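Side-chain contacts in type I modular polyketide synthase (Streptomyces albus subsp. albus, PDB 6IYT), which probably selects an extender unit, apparently ethylmalonyl from its coenzyme A thioester, and transfers it to an acyl carrier protein during salinomycin assembly: residues Ser349-Glu354 with Phe367-Arg372; Gly215-Ala220 with Gln233-Arg238; Ala35-Asp40 with Gly426-Val431; Ser434-Trp439 with Leu445-Val450. One frame throughout, in Å; residues are numbered along the deposited sequence.

Contact 1: residues Ser349-Glu354 with Phe367-Arg372; sequences STVNGE and FENCRR
Val351 presses its two methyls against Glu368 and Asn369 on helix 363-371. It sits in the tight loop between the short strands 347-348 and 355-356, where Ser349 forms an ST turn and ST motif and Asn352 an Asx turn. Following the valine outward, CB points toward the helix and splits into two branches. CG1 lies anti to the backbone N (chi1 -180°) and comes up to Glu368, with Val351 CG1 3.7 Å from Glu368 CB. CG2 lies beside the backbone N and meets the next residue along, with Val351 CG2 3.6 Å from Asn369 CA. Val351 CG2 also lies 3.9 Å from Asn369 ND2. The valine thus straddles two consecutive helix residues, and its side chain crosses both of theirs at about a right angle. No hydrogen bond joins the two segments directly.

The polar groups bond within their own segment or to other parts of the chain. Ser349 OG accepts from the backbone N of both Val351 and Asn352, which fixes the turn that presents the valine. Asn369 is buried, and its amide is satisfied by Arg238, Glu216 and the backbone of Ser213. It therefore ties the helix to the region of a probable nucleophile elbow. Glu216 also receives the backbone N of Thr350, so both segments share this carboxylate. At the helix end, Arg372 turns back to Glu368 in a salt bridge. Arg372 NH2 is 2.8 Å from Glu368 OE1, which lies at the guanidinium edge and is approached on its syn side.

Contact 2: residues Gly215-Ala220 with Gln233-Arg238; sequences GEIAAA and QVVVLR
Ile217 reaches Val234, Val235 and Arg238 because its CG1 lies anti to the carbonyl carbon (chi1 -57°) and its chain then runs extended through chi2 (164°). This carries CD1 out to helix 228-245. On the other side, CG of Arg238 stands anti to the backbone N, and a bend at chi3 brings the guanidinium back over the isoleucine tip. A single methyl thus makes the closest approach to all three partners. Ile217 CD1 is 3.8 Å from Val234 CG1 and 4.0 Å from Val235 CB. Ile217 CD1 also lies over one face of the guanidinium, 3.9 Å from Arg238 NH2. Behind the tip, Ile217 CG1 still touches Val234 CG1 at 4.1 Å.

The axes of segments 215-220 and 233-238 run nearly antiparallel (162°) and come within 10.0 Å of each other. That spacing is bridged mainly by the length of the isoleucine. All four touching residues are buried. Apart from the arginine head the touching groups are aliphatic, and no hydrogen bond crosses. The head has Asn369 among its partners. Trp366 of helix 363-371 packs on both Ile217 and Arg238, while Phe189 of helix 181-200 also touches Ile217.

Gly215, at the beginning of this helical region, is the last glycine of a GxSxG pattern that includes Gly211 and Ser213. The pairing is therefore consistent with the helix that follows the nucleophile elbow in the alpha/beta-hydrolase-like core of acyltransferases, packed here against the next helix in the chain.

Contact 3: residues Ala35-Asp40 with Gly426-Val431; sequences ALFSGD and GGPRRV
The ring of Phe37 meets Pro428 and Val431, from the start of helix 428-439, and both approach it obliquely. Leu36 CG lies over the centre of one face of the Phe37 ring, 3.6 Å above its plane. The proline makes an off-centre CH-pi contact: Pro428 CB lies 4.2 Å from the centroid of the Phe37 ring, 29° off the ring normal. Its nearest ring atom is CE1, with Pro428 CB 3.7 Å from Phe37 CE1. Pro428 CB and CG lie on the side of the ring plane opposite Leu36, with Pro428 CG 4.0 Å from Phe37 CD1. Farther out, the ring ends against the valine, where Phe37 CZ is 3.9 Å from Val431 CG1.

CG of Phe37 lies anti to its carbonyl carbon (chi1 -60°), which sends the ring toward the helix. CG1 of Val431 lies anti to its backbone N and comes to meet CZ from the opposite direction. Three residues apart, the two helix residues bring one side of the first turn to the ring, Pro428 beside CE1 and Val431 beyond CZ. The contact is wholly apolar, and Phe37 is buried in the fold. Leu432 also touches Phe37, and Leu139 of helix 137-142 packs on Val431.

Gly427 holds the N-cap position, and its carbonyl O accepts from the backbone N of Val431, so the first turn is closed just where the ring lies. Pro428 is the first residue of that helix. The arrangement is an aromatic side chain from the N-terminal loop packed on the first turn of a late helix. It joins segments 386 residues apart at their closest ends, bringing the loop before strand 43-49 against the start of helix 428-439.

Contact 4: residues Ser434-Trp439 with Leu445-Val450; sequences SFAEAW and LDWTAV
A T-shaped tryptophan pair joins the end of helix 428-439 to the loop that follows it, where the chain turns back on itself. The edge of Trp447 points at a face of Trp439. Their five-membered rings have centroids 4.4 Å apart and planes at 85°. The indole nitrogen leads: Trp447 NE1 is 3.2 Å from Trp439 CG. CG of Trp439 stands anti to its backbone N (chi1 176°), which turns that face to the incoming edge. The far end of the Trp447 ring lies along the helix, with Trp447 CH2 3.7 Å from Phe435 CB and 4.1 Å from Ala436 CB.

Leu445 works on two sides. Its CD1 meets the helix, with Leu445 CD1 3.8 Å from Phe435 CB. Its CD2 covers the centre of one face of Trp447, 3.7 Å above the plane. Val450 CG2 lies at the edge of the Phe435 ring.

Arg91 makes a cation-pi contact with Trp439 and also bonds its carbonyl O. Trp199 meets the Phe435 ring from helix 181-200. Ile46 of strand 43-49 touches both tryptophans, Val93 of strand 90-96 touches Trp439, and Ala82 of helix 74-84 touches Trp447.

In the fold
The contacts form two pairs. A buried asparagine of contact 1 links it to both helices of contact 2, beside the probable nucleophile elbow. Contacts 3 and 4 share helix 428-439 and touch through a salt bridge, Arg430 with Glu437, and through Leu36 packed on Phe435. The centres of contacts 1 and 3 lie about 36 Å apart, on opposite sides of the chain's centre. Contacts 2, 3 and 4 are buried, whereas contact 1 is only partly buried, with a salt bridge inside segment 367-372. Branched aliphatic side chains lead contacts 1 and 2, with polar groups close by; aromatic rings dominate contacts 3 and 4.

Contact 1: residues Ser349-Glu354 with Phe367-Arg372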
# COMPACT_ATOMS: atom_id res chain seq x y z
N SER A 349 -13.66 8.08 -5.14
CA SER A 349 -13.13 8.04 -6.50
C SER A 349 -12.12 9.14 -6.72
O SER A 349 -12.39 10.31 -6.42
CB SER A 349 -14.27 8.21 -7.53
OG SER A 349 -13.74 8.26 -8.82
N THR A 350 -10.97 8.76 -7.31
CA THR A 350 -9.97 9.75 -7.79
C THR A 350 -10.15 10.07 -9.27
O THR A 350 -9.35 10.81 -9.88
CB THR A 350 -8.58 9.22 -7.56
OG1 THR A 350 -8.44 7.94 -8.22
CG2 THR A 350 -8.34 9.06 -6.09
N VAL A 351 -11.27 9.60 -9.83
CA VAL A 351 -11.65 9.91 -11.18
C VAL A 351 -12.61 11.08 -11.21
O VAL A 351 -12.41 12.03 -11.95
CB VAL A 351 -12.33 8.69 -11.83
CG1 VAL A 351 -12.74 8.97 -13.25
CG2 VAL A 351 -11.42 7.49 -11.75
N ASN A 352 -13.65 11.05 -10.37
CA ASN A 352 -14.68 12.11 -10.40
C ASN A 352 -14.87 12.82 -9.06
O ASN A 352 -15.70 13.70 -8.95
CB ASN A 352 -16.00 11.58 -10.93
CG ASN A 352 -16.56 10.45 -10.09
OD1 ASN A 352 -16.30 10.35 -8.90
ND2 ASN A 352 -17.28 9.55 -10.74
N GLY A 353 -14.14 12.38 -8.04
CA GLY A 353 -14.11 13.09 -6.77
C GLY A 353 -15.38 12.88 -5.96
O GLY A 353 -15.57 13.50 -4.89
N GLU A 354 -16.13 11.85 -6.32
CA GLU A 354 -17.35 11.50 -5.60
C GLU A 354 -17.08 10.43 -4.57
O GLU A 354 -16.13 9.63 -4.71
CB GLU A 354 -18.40 10.98 -6.56
CG GLU A 354 -18.70 11.93 -7.71
CD GLU A 354 -19.88 12.82 -7.45
OE1 GLU A 354 -20.58 13.15 -8.43
OE2 GLU A 354 -20.05 13.26 -6.29
N PHE A 367 -13.32 3.20 -18.31
CA PHE A 367 -12.74 4.07 -19.30
C PHE A 367 -12.30 5.41 -18.70
O PHE A 367 -11.18 5.83 -18.90
CB PHE A 367 -13.68 4.34 -20.45
CG PHE A 367 -13.13 5.34 -21.43
CD1 PHE A 367 -12.08 4.99 -22.26
CD2 PHE A 367 -13.51 6.66 -21.37
CE1 PHE A 367 -11.47 5.94 -23.07
CE2 PHE A 367 -12.95 7.62 -22.23
CZ PHE A 367 -11.92 7.25 -23.07
N GLU A 368 -13.18 6.07 -17.95
CA GLU A 368 -12.83 7.34 -17.33
C GLU A 368 -11.63 7.18 -16.39
O GLU A 368 -10.75 8.03 -16.34
CB GLU A 368 -14.02 7.90 -16.56
CG GLU A 368 -15.20 8.32 -17.43
CD GLU A 368 -14.86 9.46 -18.36
OE1 GLU A 368 -14.35 10.51 -17.86
OE2 GLU A 368 -15.17 9.34 -19.59
N ASN A 369 -11.59 6.06 -15.67
CA ASN A 369 -10.47 5.79 -14.76
C ASN A 369 -9.11 5.80 -15.47
O ASN A 369 -8.14 6.32 -14.93
CB ASN A 369 -10.70 4.48 -14.04
CG ASN A 369 -9.46 3.96 -13.36
OD1 ASN A 369 -8.66 3.21 -13.98
ND2 ASN A 369 -9.35 4.22 -12.09
N CYS A 370 -9.05 5.31 -16.72
CA CYS A 370 -7.78 5.31 -17.42
C CYS A 370 -7.57 6.50 -18.34
O CYS A 370 -6.46 6.79 -18.73
CB CYS A 370 -7.54 4.02 -18.15
SG CYS A 370 -8.60 3.70 -19.55
N ARG A 371 -8.61 7.30 -18.54
CA ARG A 371 -8.52 8.51 -19.39
C ARG A 371 -8.25 9.76 -18.62
O ARG A 371 -7.46 10.62 -19.05
CB ARG A 371 -9.80 8.66 -20.23
CG ARG A 371 -9.88 9.96 -21.00
CD ARG A 371 -8.81 10.07 -22.08
NE ARG A 371 -8.81 11.39 -22.75
CZ ARG A 371 -8.14 12.47 -22.31
NH1 ARG A 371 -8.15 13.58 -23.05
NH2 ARG A 371 -7.50 12.48 -21.15
N ARG A 372 -8.94 9.94 -17.51
CA ARG A 372 -8.85 11.19 -16.76
C ARG A 372 -7.60 11.22 -15.91
O ARG A 372 -7.22 10.20 -15.32
CB ARG A 372 -10.05 11.38 -15.89
CG ARG A 372 -11.37 11.32 -16.66
CD ARG A 372 -11.83 12.71 -17.10
NE ARG A 372 -11.27 13.11 -18.39
CZ ARG A 372 -11.81 12.82 -19.57
NH1 ARG A 372 -11.27 13.29 -20.70
NH2 ARG A 372 -12.86 12.03 -19.65

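Contact 2: residues Gly215-Ala220 with Gln233-Arg238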
# COMPACT_ATOMS: atom_id res chain seq x y z
N GLY A 215 -5.05 1.07 -9.43
CA GLY A 215 -5.28 0.77 -8.02
C GLY A 215 -6.75 0.74 -7.64
O GLY A 215 -7.14 0.17 -6.61
N GLU A 216 -7.56 1.51 -8.34
CA GLU A 216 -8.99 1.51 -8.05
C GLU A 216 -9.60 0.14 -8.27
O GLU A 216 -10.64 -0.16 -7.73
CB GLU A 216 -9.71 2.57 -8.87
CG GLU A 216 -9.47 4.00 -8.38
CD GLU A 216 -10.58 4.98 -8.78
OE1 GLU A 216 -10.90 5.87 -7.96
OE2 GLU A 216 -11.19 4.80 -9.87
N ILE A 217 -9.01 -0.66 -9.16
CA ILE A 217 -9.53 -2.04 -9.39
C ILE A 217 -9.29 -2.92 -8.13
O ILE A 217 -10.21 -3.61 -7.64
CB ILE A 217 -8.88 -2.69 -10.61
CG1 ILE A 217 -9.08 -1.83 -11.86
CG2 ILE A 217 -9.43 -4.08 -10.80
CD1 ILE A 217 -8.15 -2.18 -13.01
N ALA A 218 -8.11 -2.80 -7.54
CA ALA A 218 -7.84 -3.45 -6.24
C ALA A 218 -8.74 -2.90 -5.11
O ALA A 218 -9.28 -3.68 -4.31
CB ALA A 218 -6.38 -3.33 -5.85
N ALA A 219 -8.94 -1.60 -5.09
CA ALA A 219 -9.81 -0.98 -4.10
C ALA A 219 -11.25 -1.52 -4.19
O ALA A 219 -11.88 -1.84 -3.15
CB ALA A 219 -9.81 0.51 -4.29
N ALA A 220 -11.75 -1.64 -5.42
CA ALA A 220 -13.10 -2.20 -5.66
C ALA A 220 -13.19 -3.65 -5.23
O ALA A 220 -14.25 -4.10 -4.75
CB ALA A 220 -13.46 -2.06 -7.12
N GLN A 233 -10.61 -9.77 -14.07
CA GLN A 233 -10.79 -9.70 -15.49
C GLN A 233 -10.60 -8.29 -16.05
O GLN A 233 -10.00 -8.13 -17.11
CB GLN A 233 -12.17 -10.27 -15.88
CG GLN A 233 -12.32 -10.49 -17.36
CD GLN A 233 -13.63 -11.19 -17.74
OE1 GLN A 233 -14.41 -11.58 -16.89
NE2 GLN A 233 -13.79 -11.45 -19.02
N VAL A 234 -11.01 -7.26 -15.29
CA VAL A 234 -10.77 -5.89 -15.69
C VAL A 234 -9.28 -5.61 -15.80
O VAL A 234 -8.81 -5.05 -16.81
CB VAL A 234 -11.42 -4.86 -14.77
CG1 VAL A 234 -10.98 -3.48 -15.13
CG2 VAL A 234 -12.93 -4.95 -14.81
N VAL A 235 -8.53 -5.96 -14.76
CA VAL A 235 -7.11 -5.61 -14.78
C VAL A 235 -6.33 -6.40 -15.84
O VAL A 235 -5.48 -5.83 -16.52
CB VAL A 235 -6.43 -5.72 -13.39
CG1 VAL A 235 -6.29 -7.15 -12.95
CG2 VAL A 235 -5.06 -5.05 -13.44
N VAL A 236 -6.73 -7.64 -16.09
CA VAL A 236 -6.09 -8.45 -17.12
C VAL A 236 -6.38 -7.87 -18.50
O VAL A 236 -5.48 -7.63 -19.28
CB VAL A 236 -6.54 -9.93 -17.07
CG1 VAL A 236 -6.05 -10.68 -18.33
CG2 VAL A 236 -6.00 -10.60 -15.82
N LEU A 237 -7.64 -7.61 -18.80
CA LEU A 237 -7.98 -7.21 -20.16
C LEU A 237 -7.51 -5.82 -20.48
O LEU A 237 -7.09 -5.55 -21.59
CB LEU A 237 -9.48 -7.32 -20.40
CG LEU A 237 -10.04 -8.72 -20.44
CD1 LEU A 237 -11.55 -8.64 -20.70
CD2 LEU A 237 -9.35 -9.60 -21.49
N ARG A 238 -7.69 -4.89 -19.55
CA ARG A 238 -7.24 -3.55 -19.78
C ARG A 238 -5.72 -3.47 -19.96
O ARG A 238 -5.25 -2.80 -20.87
CB ARG A 238 -7.70 -2.60 -18.70
CG ARG A 238 -7.72 -1.18 -19.22
CD ARG A 238 -8.40 -0.23 -18.24
NE ARG A 238 -7.60 -0.02 -17.04
CZ ARG A 238 -7.96 0.81 -16.06
NH1 ARG A 238 -9.11 1.44 -16.14
NH2 ARG A 238 -7.14 1.04 -15.03

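Contact 3: residues Ala35-Asp40 with Gly426-Val431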
# COMPACT_ATOMS: atom_id res chain seq x y z
N ALA A 35 -2.64 -18.79 10.09
CA ALA A 35 -1.89 -17.94 11.00
C ALA A 35 -1.32 -16.79 10.20
O ALA A 35 -0.95 -16.98 9.05
CB ALA A 35 -0.76 -18.72 11.64
N LEU A 36 -1.04 -15.67 10.87
CA LEU A 36 -0.30 -14.59 10.25
C LEU A 36 1.09 -15.03 9.82
O LEU A 36 1.51 -14.74 8.70
CB LEU A 36 -0.23 -13.35 11.18
CG LEU A 36 0.60 -12.17 10.65
CD1 LEU A 36 0.11 -11.68 9.30
CD2 LEU A 36 0.60 -11.01 11.64
N PHE A 37 1.82 -15.72 10.71
CA PHE A 37 3.16 -16.23 10.40
C PHE A 37 3.27 -17.73 10.68
O PHE A 37 2.68 -18.23 11.65
CB PHE A 37 4.21 -15.48 11.21
CG PHE A 37 4.23 -14.00 10.96
CD1 PHE A 37 4.50 -13.52 9.70
CD2 PHE A 37 4.00 -13.11 11.97
CE1 PHE A 37 4.58 -12.16 9.47
CE2 PHE A 37 4.04 -11.74 11.74
CZ PHE A 37 4.32 -11.27 10.48
N SER A 38 4.07 -18.42 9.86
CA SER A 38 4.42 -19.81 10.12
C SER A 38 5.88 -19.92 10.57
O SER A 38 6.65 -18.97 10.48
CB SER A 38 4.25 -20.62 8.85
OG SER A 38 5.00 -20.03 7.80
N GLY A 39 6.26 -21.10 11.03
CA GLY A 39 7.65 -21.36 11.44
C GLY A 39 8.09 -20.56 12.66
O GLY A 39 7.34 -20.42 13.64
N ASP A 40 9.27 -19.95 12.55
CA ASP A 40 9.95 -19.34 13.70
C ASP A 40 10.45 -17.94 13.35
O ASP A 40 11.65 -17.68 13.38
CB ASP A 40 11.11 -20.21 14.15
CG ASP A 40 10.66 -21.47 14.86
OD1 ASP A 40 9.87 -21.34 15.82
OD2 ASP A 40 11.06 -22.57 14.45
N GLY A 426 10.57 -7.53 2.69
CA GLY A 426 9.45 -8.30 2.22
C GLY A 426 8.92 -9.33 3.17
O GLY A 426 8.08 -10.14 2.78
N GLY A 427 9.47 -9.40 4.39
CA GLY A 427 9.14 -10.51 5.26
C GLY A 427 8.60 -10.09 6.63
O GLY A 427 8.08 -8.99 6.81
N PRO A 428 8.73 -10.98 7.60
CA PRO A 428 8.04 -10.68 8.84
C PRO A 428 8.57 -9.45 9.53
O PRO A 428 7.78 -8.70 10.11
CB PRO A 428 8.30 -11.93 9.67
CG PRO A 428 8.37 -13.00 8.66
CD PRO A 428 9.05 -12.40 7.48
N ARG A 429 9.87 -9.18 9.44
CA ARG A 429 10.35 -7.95 10.07
C ARG A 429 9.64 -6.72 9.49
O ARG A 429 9.19 -5.84 10.24
CB ARG A 429 11.85 -7.79 9.97
CG ARG A 429 12.29 -6.40 10.45
CD ARG A 429 13.78 -6.21 10.42
NE ARG A 429 14.42 -6.91 11.51
CZ ARG A 429 14.52 -6.41 12.74
NH1 ARG A 429 15.16 -7.09 13.65
NH2 ARG A 429 14.06 -5.18 13.01
N ARG A 430 9.54 -6.64 8.17
CA ARG A 430 8.85 -5.51 7.55
C ARG A 430 7.39 -5.39 7.96
O ARG A 430 6.92 -4.30 8.28
CB ARG A 430 8.96 -5.58 6.01
CG ARG A 430 8.31 -4.41 5.31
CD ARG A 430 8.97 -3.11 5.64
NE ARG A 430 8.23 -2.32 6.64
CZ ARG A 430 8.59 -1.12 7.08
NH1 ARG A 430 9.80 -0.63 6.78
NH2 ARG A 430 7.80 -0.46 7.91
N VAL A 431 6.67 -6.49 7.98
CA VAL A 431 5.26 -6.48 8.42
C VAL A 431 5.18 -5.98 9.85
O VAL A 431 4.35 -5.12 10.18
CB VAL A 431 4.61 -7.86 8.29
CG1 VAL A 431 3.21 -7.86 8.89
CG2 VAL A 431 4.57 -8.27 6.81

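Contact 4: residues Ser434-Trp439 with Leu445-Val450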
# COMPACT_ATOMS: atom_id res chain seq x y z
N SER A 434 5.85 -2.27 10.14
CA SER A 434 4.72 -1.47 9.75
C SER A 434 3.61 -1.50 10.78
O SER A 434 3.01 -0.45 11.11
CB SER A 434 4.22 -1.92 8.37
OG SER A 434 5.22 -1.64 7.39
N PHE A 435 3.34 -2.68 11.34
CA PHE A 435 2.38 -2.79 12.43
C PHE A 435 2.81 -1.85 13.61
O PHE A 435 1.98 -1.19 14.21
CB PHE A 435 2.30 -4.21 12.97
CG PHE A 435 1.59 -5.20 12.10
CD1 PHE A 435 0.94 -4.85 10.91
CD2 PHE A 435 1.51 -6.54 12.53
CE1 PHE A 435 0.23 -5.81 10.20
CE2 PHE A 435 0.87 -7.49 11.78
CZ PHE A 435 0.22 -7.13 10.61
N ALA A 436 4.09 -1.92 13.98
CA ALA A 436 4.62 -1.10 15.10
C ALA A 436 4.54 0.39 14.81
O ALA A 436 4.21 1.18 15.69
CB ALA A 436 6.04 -1.52 15.42
N GLU A 437 4.86 0.77 13.57
CA GLU A 437 4.76 2.15 13.15
C GLU A 437 3.32 2.68 13.26
O GLU A 437 3.11 3.83 13.68
CB GLU A 437 5.31 2.31 11.74
CG GLU A 437 6.83 2.24 11.70
CD GLU A 437 7.40 2.14 10.28
OE1 GLU A 437 6.63 1.90 9.32
OE2 GLU A 437 8.62 2.33 10.15
N ALA A 438 2.34 1.85 12.93
CA ALA A 438 0.92 2.22 13.10
C ALA A 438 0.52 2.27 14.59
O ALA A 438 -0.07 3.24 15.06
CB ALA A 438 0.04 1.25 12.36
N TRP A 439 0.83 1.20 15.31
CA TRP A 439 0.37 1.04 16.69
C TRP A 439 1.00 2.09 17.61
O TRP A 439 0.33 2.65 18.48
CB TRP A 439 0.70 -0.36 17.21
CG TRP A 439 0.33 -0.60 18.69
CD1 TRP A 439 -0.93 -0.77 19.23
CD2 TRP A 439 1.23 -0.58 19.79
NE1 TRP A 439 -0.84 -0.99 20.59
CE2 TRP A 439 0.48 -0.84 20.96
CE3 TRP A 439 2.61 -0.44 19.91
CZ2 TRP A 439 1.07 -0.93 22.21
CZ3 TRP A 439 3.19 -0.53 21.17
CH2 TRP A 439 2.42 -0.80 22.29
N LEU A 445 -4.49 -2.29 17.29
CA LEU A 445 -3.91 -3.42 16.57
C LEU A 445 -3.80 -4.65 17.48
O LEU A 445 -3.31 -4.55 18.60
CB LEU A 445 -2.52 -3.03 16.04
CG LEU A 445 -1.97 -3.89 14.90
CD1 LEU A 445 -1.15 -3.02 13.91
CD2 LEU A 445 -1.12 -5.02 15.45
N ASP A 446 -4.25 -5.80 16.99
CA ASP A 446 -4.37 -6.97 17.85
C ASP A 446 -3.11 -7.79 17.81
O ASP A 446 -2.98 -8.72 16.99
CB ASP A 446 -5.58 -7.80 17.45
CG ASP A 446 -5.69 -9.06 18.24
OD1 ASP A 446 -5.02 -9.15 19.29
OD2 ASP A 446 -6.31 -10.01 17.74
N TRP A 447 -2.13 -7.35 18.57
CA TRP A 447 -0.83 -7.97 18.61
C TRP A 447 -0.88 -9.43 19.03
O TRP A 447 -0.00 -10.20 18.68
CB TRP A 447 0.05 -7.21 19.55
CG TRP A 447 0.52 -5.91 18.99
CD1 TRP A 447 0.05 -4.69 19.30
CD2 TRP A 447 1.60 -5.71 18.09
NE1 TRP A 447 0.74 -3.73 18.63
CE2 TRP A 447 1.71 -4.33 17.88
CE3 TRP A 447 2.51 -6.56 17.47
CZ2 TRP A 447 2.62 -3.79 16.99
CZ3 TRP A 447 3.44 -6.01 16.62
CH2 TRP A 447 3.54 -4.63 16.44
N THR A 448 -1.88 -9.81 19.80
CA THR A 448 -2.03 -11.22 20.20
C THR A 448 -2.12 -12.14 18.97
O THR A 448 -1.61 -13.27 18.99
CB THR A 448 -3.27 -11.40 21.07
OG1 THR A 448 -3.06 -10.72 22.32
CG2 THR A 448 -3.53 -12.87 21.31
N ALA A 449 -2.71 -11.65 17.89
CA ALA A 449 -2.88 -12.45 16.68
C ALA A 449 -1.53 -12.78 16.00
O ALA A 449 -1.41 -13.78 15.30
CB ALA A 449 -3.81 -11.74 15.70
N VAL A 450 -0.50 -11.98 16.26
CA VAL A 450 0.83 -12.27 15.76
C VAL A 450 1.35 -13.62 16.27
O VAL A 450 2.17 -14.26 15.63
CB VAL A 450 1.83 -11.13 16.14
CG1 VAL A 450 3.24 -11.54 15.87
CG2 VAL A 450 1.48 -9.87 15.38